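Local coordinates for CyaB (Pseudomonas aeruginosa, PDB 3R5G), which probably makes cyclic AMP from ATP as an adenylyl cyclase, this chain being the catalytic domain of a longer protein that has predicted membrane-spanning helices, at residues Gln6-Thr11 against Cys119-Phe124; Met63-Asp68 against Met130-Ile135; Val12-Ile17 against Arg137-Ala142. All coordinates share one frame; numbering follows the deposited sequence.

Contact 1. Residues Gln6-Thr11 against Cys119-Phe124; sequences QRKKLT and CTVGNF
An antiparallel strand pairing of the cyclase catalytic domain joins the start of strand 6-18, through Gln6, Arg7 and Lys8, to Val121, Thr120 and Cys119. Gln6 and Val121 form a hydrogen-bonded pair. Gln6 N reaches Val121 O at 2.9 Å, and Val121 N reaches Gln6 O at 2.7 Å. Lys8 and Cys119 repeat the pattern, with Lys8 N to Cys119 O at 2.9 Å and Cys119 N to Lys8 O at 2.8 Å. Arg7 and Thr120 lie between them as the non-hydrogen-bonded pair. There the Arg7 CA-H points at Cys119 O, with CA 3.2 Å from the oxygen. The segment axes run at 128°, well away from straight antiparallel, as twisted or curved strands do.

On the face that carries Cys119 and Val121, Leu10 adds an apolar contact. Its CG stands anti to its own carbonyl carbon (chi1 -51°). Leu10 CD1 then lies 3.7 Å from Cys119 CB and 4.1 Å from Val121 CG2. Lys8 passes over Val121 with its CD 4.1 Å from Val121 CG2. Its chain bends further out, and NZ forms a salt bridge with Asp68.

Beyond Lys8 the backbone of Leu10 bonds to Gly117, and strand 6-18 then pairs with strand 109-116. Strand 118-124 has strand 129-135 on its other side, and Ile134 of that strand packs on both Leu10 and Val121. On the Arg7 and Thr120 face, Leu32 of the second subunit packs against Thr120.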
loop_
_atom_site.group_PDB
_atom_site.type_symbol
_atom_site.label_atom_id
_atom_site.label_comp_id
_atom_site.label_asym_id
_atom_site.label_seq_id
_atom_site.Cartn_x
_atom_site.Cartn_y
_atom_site.Cartn_z
ATOM N N GLN A 6 -19.072 -9.532 -0.544
ATOM C CA GLN A 6 -19.988 -9.094 -1.617
ATOM C C GLN A 6 -19.332 -8.209 -2.669
ATOM O O GLN A 6 -18.254 -7.723 -2.401
ATOM C CB GLN A 6 -21.160 -8.296 -1.068
ATOM C CG GLN A 6 -20.997 -7.752 0.288
ATOM C CD GLN A 6 -22.266 -8.009 1.137
ATOM O OE1 GLN A 6 -22.462 -9.109 1.655
ATOM N NE2 GLN A 6 -23.117 -6.996 1.275
ATOM N N ARG A 7 -19.964 -8.067 -3.818
ATOM C CA ARG A 7 -19.501 -7.160 -4.906
ATOM C C ARG A 7 -20.425 -5.982 -4.849
ATOM O O ARG A 7 -21.624 -6.168 -4.932
ATOM C CB ARG A 7 -19.656 -7.819 -6.266
ATOM C CG ARG A 7 -18.872 -7.126 -7.351
ATOM C CD ARG A 7 -17.972 -8.109 -8.107
ATOM N NE ARG A 7 -17.414 -7.466 -9.293
ATOM C CZ ARG A 7 -18.161 -6.853 -10.209
ATOM N NH1 ARG A 7 -19.482 -6.824 -10.058
ATOM N NH2 ARG A 7 -17.591 -6.265 -11.278
ATOM N N LYS A 8 -19.888 -4.758 -4.691
ATOM C CA LYS A 8 -20.742 -3.587 -4.455
ATOM C C LYS A 8 -20.114 -2.364 -5.154
ATOM O O LYS A 8 -18.879 -2.338 -5.248
ATOM C CB LYS A 8 -20.824 -3.304 -2.966
ATOM C CG LYS A 8 -21.654 -4.364 -2.234
ATOM C CD LYS A 8 -21.432 -4.164 -0.718
ATOM C CE LYS A 8 -22.282 -3.029 -0.209
ATOM N NZ LYS A 8 -22.946 -3.548 1.056
ATOM N N LYS A 9 -20.956 -1.412 -5.559
ATOM C CA LYS A 9 -20.432 -0.134 -6.210
ATOM C C LYS A 9 -19.976 0.730 -5.027
ATOM O O LYS A 9 -20.772 1.068 -4.146
ATOM C CB LYS A 9 -21.541 0.538 -6.952
ATOM C CG LYS A 9 -20.911 1.809 -7.690
ATOM C CD LYS A 9 -21.909 2.330 -8.653
ATOM C CE LYS A 9 -21.846 1.651 -9.989
ATOM N NZ LYS A 9 -22.744 2.467 -10.899
ATOM N N LEU A 10 -18.697 1.076 -4.998
ATOM C CA LEU A 10 -18.105 1.912 -3.981
ATOM C C LEU A 10 -17.415 3.100 -4.640
ATOM O O LEU A 10 -17.009 3.010 -5.772
ATOM C CB LEU A 10 -17.075 1.155 -3.198
ATOM C CG LEU A 10 -17.456 -0.200 -2.599
ATOM C CD1 LEU A 10 -16.262 -0.749 -1.845
ATOM C CD2 LEU A 10 -18.562 -0.009 -1.646
ATOM N N THR A 11 -17.277 4.187 -3.865
ATOM C CA THR A 11 -16.262 5.231 -4.195
ATOM C C THR A 11 -15.123 4.990 -3.235
ATOM O O THR A 11 -15.286 4.937 -1.993
ATOM C CB THR A 11 -16.880 6.622 -4.171
ATOM O OG1 THR A 11 -17.848 6.743 -5.205
ATOM C CG2 THR A 11 -15.750 7.708 -4.479
ATOM N N CYS A 119 -16.549 -3.191 -6.524
ATOM C CA CYS A 119 -15.443 -3.728 -5.748
ATOM C C CYS A 119 -15.891 -4.935 -4.949
ATOM O O CYS A 119 -17.050 -5.062 -4.725
ATOM C CB CYS A 119 -14.948 -2.688 -4.708
ATOM S SG CYS A 119 -14.294 -1.163 -5.454
ATOM N N THR A 120 -14.969 -5.788 -4.548
ATOM C CA THR A 120 -15.309 -6.940 -3.659
ATOM C C THR A 120 -14.963 -6.547 -2.247
ATOM O O THR A 120 -13.810 -6.132 -1.911
ATOM C CB THR A 120 -14.511 -8.177 -4.070
ATOM O OG1 THR A 120 -14.751 -8.461 -5.449
ATOM C CG2 THR A 120 -14.791 -9.348 -3.122
ATOM N N VAL A 121 -15.937 -6.709 -1.335
ATOM C CA VAL A 121 -15.726 -6.314 0.076
ATOM C C VAL A 121 -15.940 -7.493 1.013
ATOM O O VAL A 121 -16.874 -8.249 0.810
ATOM C CB VAL A 121 -16.759 -5.292 0.657
ATOM C CG1 VAL A 121 -16.131 -4.476 1.894
ATOM C CG2 VAL A 121 -17.325 -4.473 -0.450
ATOM N N GLY A 122 -15.096 -7.644 1.979
ATOM C CA GLY A 122 -15.194 -8.893 2.779
ATOM C C GLY A 122 -14.174 -8.918 3.844
ATOM O O GLY A 122 -13.416 -7.974 4.054
ATOM N N ASN A 123 -14.103 -10.060 4.570
ATOM C CA ASN A 123 -13.087 -10.216 5.548
ATOM C C ASN A 123 -11.959 -11.039 4.949
ATOM O O ASN A 123 -12.173 -12.186 4.519
ATOM C CB ASN A 123 -13.633 -10.945 6.816
ATOM C CG ASN A 123 -14.691 -10.151 7.469
ATOM O OD1 ASN A 123 -14.421 -9.059 7.998
ATOM N ND2 ASN A 123 -15.917 -10.665 7.438
ATOM N N PHE A 124 -10.776 -10.412 4.909
ATOM C CA PHE A 124 -9.613 -11.039 4.243
ATOM C C PHE A 124 -8.455 -11.086 5.175
ATOM O O PHE A 124 -8.271 -10.233 6.009
ATOM C CB PHE A 124 -9.229 -10.215 3.018
ATOM C CG PHE A 124 -10.312 -10.104 2.019
ATOM C CD1 PHE A 124 -10.825 -8.866 1.690
ATOM C CD2 PHE A 124 -10.856 -11.243 1.423
ATOM C CE1 PHE A 124 -11.828 -8.747 0.756
ATOM C CE2 PHE A 124 -11.854 -11.128 0.455
ATOM C CZ PHE A 124 -12.364 -9.863 0.128
#

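Contact 2. Residues Met63-Asp68 against Met130-Ile135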
loop_
_atom_site.group_PDB
_atom_site.type_symbol
_atom_site.label_atom_id
_atom_site.label_comp_id
_atom_site.label_asym_id
_atom_site.label_seq_id
_atom_site.Cartn_x
_atom_site.Cartn_y
_atom_site.Cartn_z
ATOM N N MET A 63 -6.689 5.239 3.271
ATOM C CA MET A 63 -7.618 4.611 2.371
ATOM C C MET A 63 -8.997 4.668 3.028
ATOM O O MET A 63 -9.114 4.258 4.206
ATOM C CB MET A 63 -7.167 3.175 2.234
ATOM C CG MET A 63 -7.964 2.410 1.340
ATOM S SD MET A 63 -7.421 0.623 1.349
ATOM C CE MET A 63 -8.802 -0.000 0.428
ATOM N N VAL A 64 -9.985 5.206 2.349
ATOM C CA VAL A 64 -11.365 5.360 2.843
ATOM C C VAL A 64 -12.276 4.904 1.751
ATOM O O VAL A 64 -11.955 5.129 0.551
ATOM C CB VAL A 64 -11.661 6.810 3.224
ATOM C CG1 VAL A 64 -13.137 6.992 3.719
ATOM C CG2 VAL A 64 -10.573 7.346 4.213
ATOM N N PHE A 65 -13.375 4.214 2.063
ATOM C CA PHE A 65 -14.330 3.941 1.031
ATOM C C PHE A 65 -15.743 4.295 1.411
ATOM O O PHE A 65 -16.054 4.361 2.637
ATOM C CB PHE A 65 -14.188 2.519 0.490
ATOM C CG PHE A 65 -14.365 1.445 1.558
ATOM C CD1 PHE A 65 -15.622 0.916 1.828
ATOM C CD2 PHE A 65 -13.269 0.935 2.162
ATOM C CE1 PHE A 65 -15.735 -0.204 2.775
ATOM C CE2 PHE A 65 -13.340 -0.165 3.113
ATOM C CZ PHE A 65 -14.606 -0.687 3.429
ATOM N N PHE A 66 -16.567 4.503 0.417
ATOM C CA PHE A 66 -17.982 4.862 0.624
ATOM C C PHE A 66 -18.861 3.918 -0.164
ATOM O O PHE A 66 -18.566 3.554 -1.302
ATOM C CB PHE A 66 -18.234 6.297 0.128
ATOM C CG PHE A 66 -17.585 7.337 0.953
ATOM C CD1 PHE A 66 -18.340 8.169 1.822
ATOM C CD2 PHE A 66 -16.189 7.569 0.851
ATOM C CE1 PHE A 66 -17.605 9.187 2.563
ATOM C CE2 PHE A 66 -15.509 8.525 1.601
ATOM C CZ PHE A 66 -16.190 9.322 2.434
ATOM N N GLY A 67 -19.939 3.487 0.434
ATOM C CA GLY A 67 -20.927 2.601 -0.210
ATOM C C GLY A 67 -21.054 1.287 0.593
ATOM O O GLY A 67 -21.905 0.466 0.217
ATOM N N ASP A 68 -20.218 1.085 1.573
ATOM C CA ASP A 68 -20.307 -0.119 2.408
ATOM C C ASP A 68 -19.650 0.298 3.719
ATOM O O ASP A 68 -18.637 0.984 3.691
ATOM C CB ASP A 68 -19.577 -1.325 1.764
ATOM C CG ASP A 68 -19.524 -2.500 2.739
ATOM O OD1 ASP A 68 -20.393 -3.341 2.578
ATOM O OD2 ASP A 68 -18.637 -2.595 3.585
ATOM N N MET A 130 -7.006 -10.850 10.520
ATOM C CA MET A 130 -8.118 -10.713 9.618
ATOM C C MET A 130 -8.611 -9.238 9.583
ATOM O O MET A 130 -8.667 -8.553 10.621
ATOM C CB MET A 130 -9.220 -11.593 10.175
ATOM C CG MET A 130 -10.054 -12.206 9.135
ATOM S SD MET A 130 -9.143 -13.576 8.334
ATOM C CE MET A 130 -10.489 -13.861 7.205
ATOM N N ASP A 131 -8.981 -8.746 8.394
ATOM C CA ASP A 131 -9.559 -7.414 8.312
ATOM C C ASP A 131 -10.685 -7.302 7.307
ATOM O O ASP A 131 -10.738 -7.963 6.268
ATOM C CB ASP A 131 -8.508 -6.366 8.098
ATOM C CG ASP A 131 -7.576 -6.251 9.283
ATOM O OD1 ASP A 131 -7.947 -5.592 10.322
ATOM O OD2 ASP A 131 -6.487 -6.875 9.184
ATOM N N TYR A 132 -11.635 -6.432 7.648
ATOM C CA TYR A 132 -12.739 -6.136 6.738
ATOM C C TYR A 132 -12.259 -5.062 5.779
ATOM O O TYR A 132 -11.809 -3.999 6.236
ATOM C CB TYR A 132 -13.847 -5.484 7.610
ATOM C CG TYR A 132 -15.057 -5.311 6.872
ATOM C CD1 TYR A 132 -15.945 -6.387 6.656
ATOM C CD2 TYR A 132 -15.344 -4.085 6.276
ATOM C CE1 TYR A 132 -17.098 -6.229 5.946
ATOM C CE2 TYR A 132 -16.492 -3.897 5.594
ATOM C CZ TYR A 132 -17.384 -4.947 5.384
ATOM O OH TYR A 132 -18.554 -4.865 4.710
ATOM N N THR A 133 -12.231 -5.362 4.476
ATOM C CA THR A 133 -11.522 -4.451 3.518
ATOM C C THR A 133 -12.021 -4.750 2.120
ATOM O O THR A 133 -12.995 -5.472 1.939
ATOM C CB THR A 133 -10.017 -4.564 3.691
ATOM O OG1 THR A 133 -9.288 -3.655 2.811
ATOM C CG2 THR A 133 -9.577 -6.019 3.463
ATOM N N ILE A 134 -11.421 -4.143 1.076
ATOM C CA ILE A 134 -11.934 -4.237 -0.288
ATOM C C ILE A 134 -10.763 -4.509 -1.201
ATOM O O ILE A 134 -9.585 -4.133 -0.901
ATOM C CB ILE A 134 -12.616 -2.867 -0.710
ATOM C CG1 ILE A 134 -11.656 -1.663 -0.475
ATOM C CG2 ILE A 134 -13.877 -2.654 0.217
ATOM C CD1 ILE A 134 -12.243 -0.274 -1.111
ATOM N N ILE A 135 -11.112 -5.176 -2.293
ATOM C CA ILE A 135 -10.133 -5.483 -3.347
ATOM C C ILE A 135 -10.788 -5.370 -4.729
ATOM O O ILE A 135 -12.026 -5.430 -4.887
ATOM C CB ILE A 135 -9.570 -6.905 -3.120
ATOM C CG1 ILE A 135 -10.674 -7.960 -3.271
ATOM C CG2 ILE A 135 -8.844 -7.056 -1.838
ATOM C CD1 ILE A 135 -10.151 -9.494 -3.113
#
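Ile134 covers one face of the Phe65 ring with its CG2 methyl, and Tyr132 meets Asp68 nearly in one plane. The methyl stands over the middle of the ring, with CG2 3.8 Å from the Phe65 centroid and 12° off the ring normal. This is a CH-pi contact. The other branch of Ile134 runs along the ring toward its root, and CD1 comes to 3.6 Å from Phe65 CD2. Ile134 CG1 lies between its own backbone N and carbonyl carbon (chi1 53°), which sends this branch toward Met63 CE and Phe65 CD2 while CG2 sits over the ring. Phe65 and Ile134 point in opposite senses and overlap side by side. Met63, two residues earlier and on the same face of the strand, also runs counter to Ile134. Its extended chain brings CE to 3.4 Å from Ile134 CG1, tighter than usual for two carbons.

Tyr132 touches the edge of the Phe65 ring, with Tyr132 CE2 4.3 Å from Phe65 CZ. Its hydroxyl then donates to Asp68, with OH 2.5 Å from OD2. The bond uses the syn lone pair of OD2.

The strands themselves are not partners. Their segments cross at 79° with axes 9.1 Å apart, so they meet through side chains and not by strand pairing. Val12 of strand 6-18 also touches Ile134.

Chemically, an apolar layer ends in one polar bond. The buried carboxylate of Asp68 is engaged at both oxygens, since OD1 meets Lys8. These two partners would probably help keep it ionised, and the short phenol bond ties down the end of Tyr132.

Contact 3. Residues Val12-Ile17 against Arg137-Ala142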
loop_
_atom_site.group_PDB
_atom_site.type_symbol
_atom_site.label_atom_id
_atom_site.label_comp_id
_atom_site.label_asym_id
_atom_site.label_seq_id
_atom_site.Cartn_x
_atom_site.Cartn_y
_atom_site.Cartn_z
ATOM N N VAL A 12 -13.935 4.917 -3.795
ATOM C CA VAL A 12 -12.708 4.581 -3.075
ATOM C C VAL A 12 -11.701 5.720 -3.126
ATOM O O VAL A 12 -11.526 6.313 -4.211
ATOM C CB VAL A 12 -11.988 3.294 -3.659
ATOM C CG1 VAL A 12 -10.718 2.984 -2.938
ATOM C CG2 VAL A 12 -13.005 2.118 -3.714
ATOM N N PHE A 13 -11.146 6.114 -1.979
ATOM C CA PHE A 13 -10.306 7.297 -1.821
ATOM C C PHE A 13 -8.969 6.836 -1.264
ATOM O O PHE A 13 -8.910 6.039 -0.291
ATOM C CB PHE A 13 -11.031 8.185 -0.758
ATOM C CG PHE A 13 -10.180 9.265 -0.242
ATOM C CD1 PHE A 13 -10.329 10.570 -0.788
ATOM C CD2 PHE A 13 -9.213 9.051 0.777
ATOM C CE1 PHE A 13 -9.564 11.621 -0.277
ATOM C CE2 PHE A 13 -8.401 10.160 1.282
ATOM C CZ PHE A 13 -8.577 11.441 0.750
ATOM N N PHE A 14 -7.881 7.324 -1.894
ATOM C CA PHE A 14 -6.577 7.207 -1.347
ATOM C C PHE A 14 -5.910 8.528 -1.235
ATOM O O PHE A 14 -6.066 9.366 -2.141
ATOM C CB PHE A 14 -5.625 6.330 -2.249
ATOM C CG PHE A 14 -5.903 4.839 -2.193
ATOM C CD1 PHE A 14 -6.866 4.288 -2.950
ATOM C CD2 PHE A 14 -5.198 4.019 -1.283
ATOM C CE1 PHE A 14 -7.077 2.900 -2.961
ATOM C CE2 PHE A 14 -5.509 2.651 -1.190
ATOM C CZ PHE A 14 -6.397 2.086 -2.098
ATOM N N SER A 15 -5.111 8.716 -0.219
ATOM C CA SER A 15 -4.293 9.944 -0.149
ATOM C C SER A 15 -2.941 9.675 0.427
ATOM O O SER A 15 -2.736 8.680 1.105
ATOM C CB SER A 15 -4.966 10.998 0.690
ATOM O OG SER A 15 -5.068 10.576 2.092
ATOM N N ASP A 16 -1.988 10.571 0.161
ATOM C CA ASP A 16 -0.758 10.534 0.923
ATOM C C ASP A 16 -0.213 11.950 1.050
ATOM O O ASP A 16 -0.778 12.906 0.444
ATOM C CB ASP A 16 0.299 9.599 0.288
ATOM C CG ASP A 16 0.841 10.094 -1.029
ATOM O OD1 ASP A 16 1.332 11.207 -1.145
ATOM O OD2 ASP A 16 0.739 9.321 -2.001
ATOM N N ILE A 17 0.843 12.110 1.853
ATOM C CA ILE A 17 1.467 13.440 1.996
ATOM C C ILE A 17 2.753 13.545 1.197
ATOM O O ILE A 17 3.732 12.846 1.472
ATOM C CB ILE A 17 1.788 13.745 3.466
ATOM C CG1 ILE A 17 0.549 13.603 4.289
ATOM C CG2 ILE A 17 2.368 15.090 3.585
ATOM C CD1 ILE A 17 0.915 13.512 5.837
ATOM N N ARG A 137 -9.901 -4.391 -9.285
ATOM C CA ARG A 137 -9.355 -3.403 -10.235
ATOM C C ARG A 137 -9.720 -1.953 -9.933
ATOM O O ARG A 137 -8.908 -1.057 -10.152
ATOM C CB ARG A 137 -9.765 -3.811 -11.654
ATOM C CG ARG A 137 -9.253 -3.022 -12.788
ATOM C CD ARG A 137 -9.716 -3.756 -14.119
ATOM N NE ARG A 137 -11.131 -3.583 -14.476
ATOM C CZ ARG A 137 -11.569 -3.334 -15.728
ATOM N NH1 ARG A 137 -10.705 -3.195 -16.744
ATOM N NH2 ARG A 137 -12.878 -3.196 -15.978
ATOM N N GLU A 138 -10.937 -1.728 -9.447
ATOM C CA GLU A 138 -11.447 -0.383 -9.206
ATOM C C GLU A 138 -10.814 0.186 -7.955
ATOM O O GLU A 138 -10.566 1.401 -7.844
ATOM C CB GLU A 138 -12.965 -0.432 -9.071
ATOM C CG GLU A 138 -13.734 -0.891 -10.355
ATOM C CD GLU A 138 -13.671 -0.013 -11.561
ATOM O OE1 GLU A 138 -13.145 1.065 -11.570
ATOM O OE2 GLU A 138 -14.141 -0.498 -12.627
ATOM N N VAL A 139 -10.431 -0.682 -7.011
ATOM C CA VAL A 139 -9.650 -0.228 -5.907
ATOM C C VAL A 139 -8.215 0.173 -6.371
ATOM O O VAL A 139 -7.678 1.224 -5.989
ATOM C CB VAL A 139 -9.516 -1.319 -4.799
ATOM C CG1 VAL A 139 -8.711 -0.819 -3.641
ATOM C CG2 VAL A 139 -10.849 -1.868 -4.389
ATOM N N ASN A 140 -7.611 -0.656 -7.211
ATOM C CA ASN A 140 -6.284 -0.359 -7.671
ATOM C C ASN A 140 -6.308 0.914 -8.524
ATOM O O ASN A 140 -5.330 1.662 -8.416
ATOM C CB ASN A 140 -5.815 -1.483 -8.596
ATOM C CG ASN A 140 -5.564 -2.757 -7.842
ATOM O OD1 ASN A 140 -5.679 -2.797 -6.588
ATOM N ND2 ASN A 140 -5.225 -3.790 -8.567
ATOM N N LEU A 141 -7.400 1.178 -9.224
ATOM C CA LEU A 141 -7.447 2.427 -10.109
ATOM C C LEU A 141 -7.420 3.676 -9.212
ATOM O O LEU A 141 -6.742 4.624 -9.461
ATOM C CB LEU A 141 -8.588 2.395 -11.089
ATOM C CG LEU A 141 -8.718 3.686 -11.940
ATOM C CD1 LEU A 141 -7.444 3.909 -12.776
ATOM C CD2 LEU A 141 -9.947 3.559 -12.799
ATOM N N ALA A 142 -8.107 3.659 -8.038
ATOM C CA ALA A 142 -8.006 4.796 -7.098
ATOM C C ALA A 142 -6.590 5.016 -6.617
ATOM O O ALA A 142 -6.147 6.134 -6.527
ATOM C CB ALA A 142 -8.943 4.663 -5.880
#
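The Phe14 ring meets the helix at its edge and obliquely, through Ala142 and the backbone of Val139. Ala142 CB lies near the ring plane, 3.6 Å from Phe14 CD1. Val139 O sits 3.5 Å from Phe14 CE1. The Phe14 and Val139 side chains run at about a right angle to each other, with Val139 CG1 4.0 Å from Phe14 CZ. With CG anti to the carbonyl carbon (chi1 -74°), the ring is placed beside the helix. Met63 of strand 61-66 also touches it.

Two residues earlier, Val12 meets the same helix. Its CG1 is 3.8 Å from Ala142 CB, and Val12 O is 3.5 Å from that methyl. The Ala142 methyl thus rests against both Val12 and Phe14. The segment axes approach to 7.9 Å and run at 33°.

The helix also reaches the second subunit. Arg137 N bonds to Glu25 and Asn140 ND2 to Thr21, both of that neighbouring subunit.

This is helix-on-sheet packing, with Val139 and Ala142 one turn apart. Strand 6-18 is the first strand of the ferredoxin-like core. Helix 137-148, outside that core, packs on the sheet face opposite helix 74-100, as in the class III nucleotidyl cyclase fold.

Overall arrangement
From the N terminus, strand 6-18 supplies the first segments of contacts 1 and 3, end to end. Strand 61-66 and the turn after it supply the first segment of contact 2. Their partners follow in the order 119-124, 130-135 and 137-142. Contact 1 therefore closes its loop first and crosses both others. Contact 2 lies nested within the loop closed by contact 3. Contact 1 pairs strand 118-124 with strand 6-18 in the sheet, and contact 2 packs strand 129-135 across strand 61-66 where the sheet curls. Contact 3 adds the following helix. Cys119, Val12, Ile134 and Val139 pack together where the three meet. All three also border the second subunit.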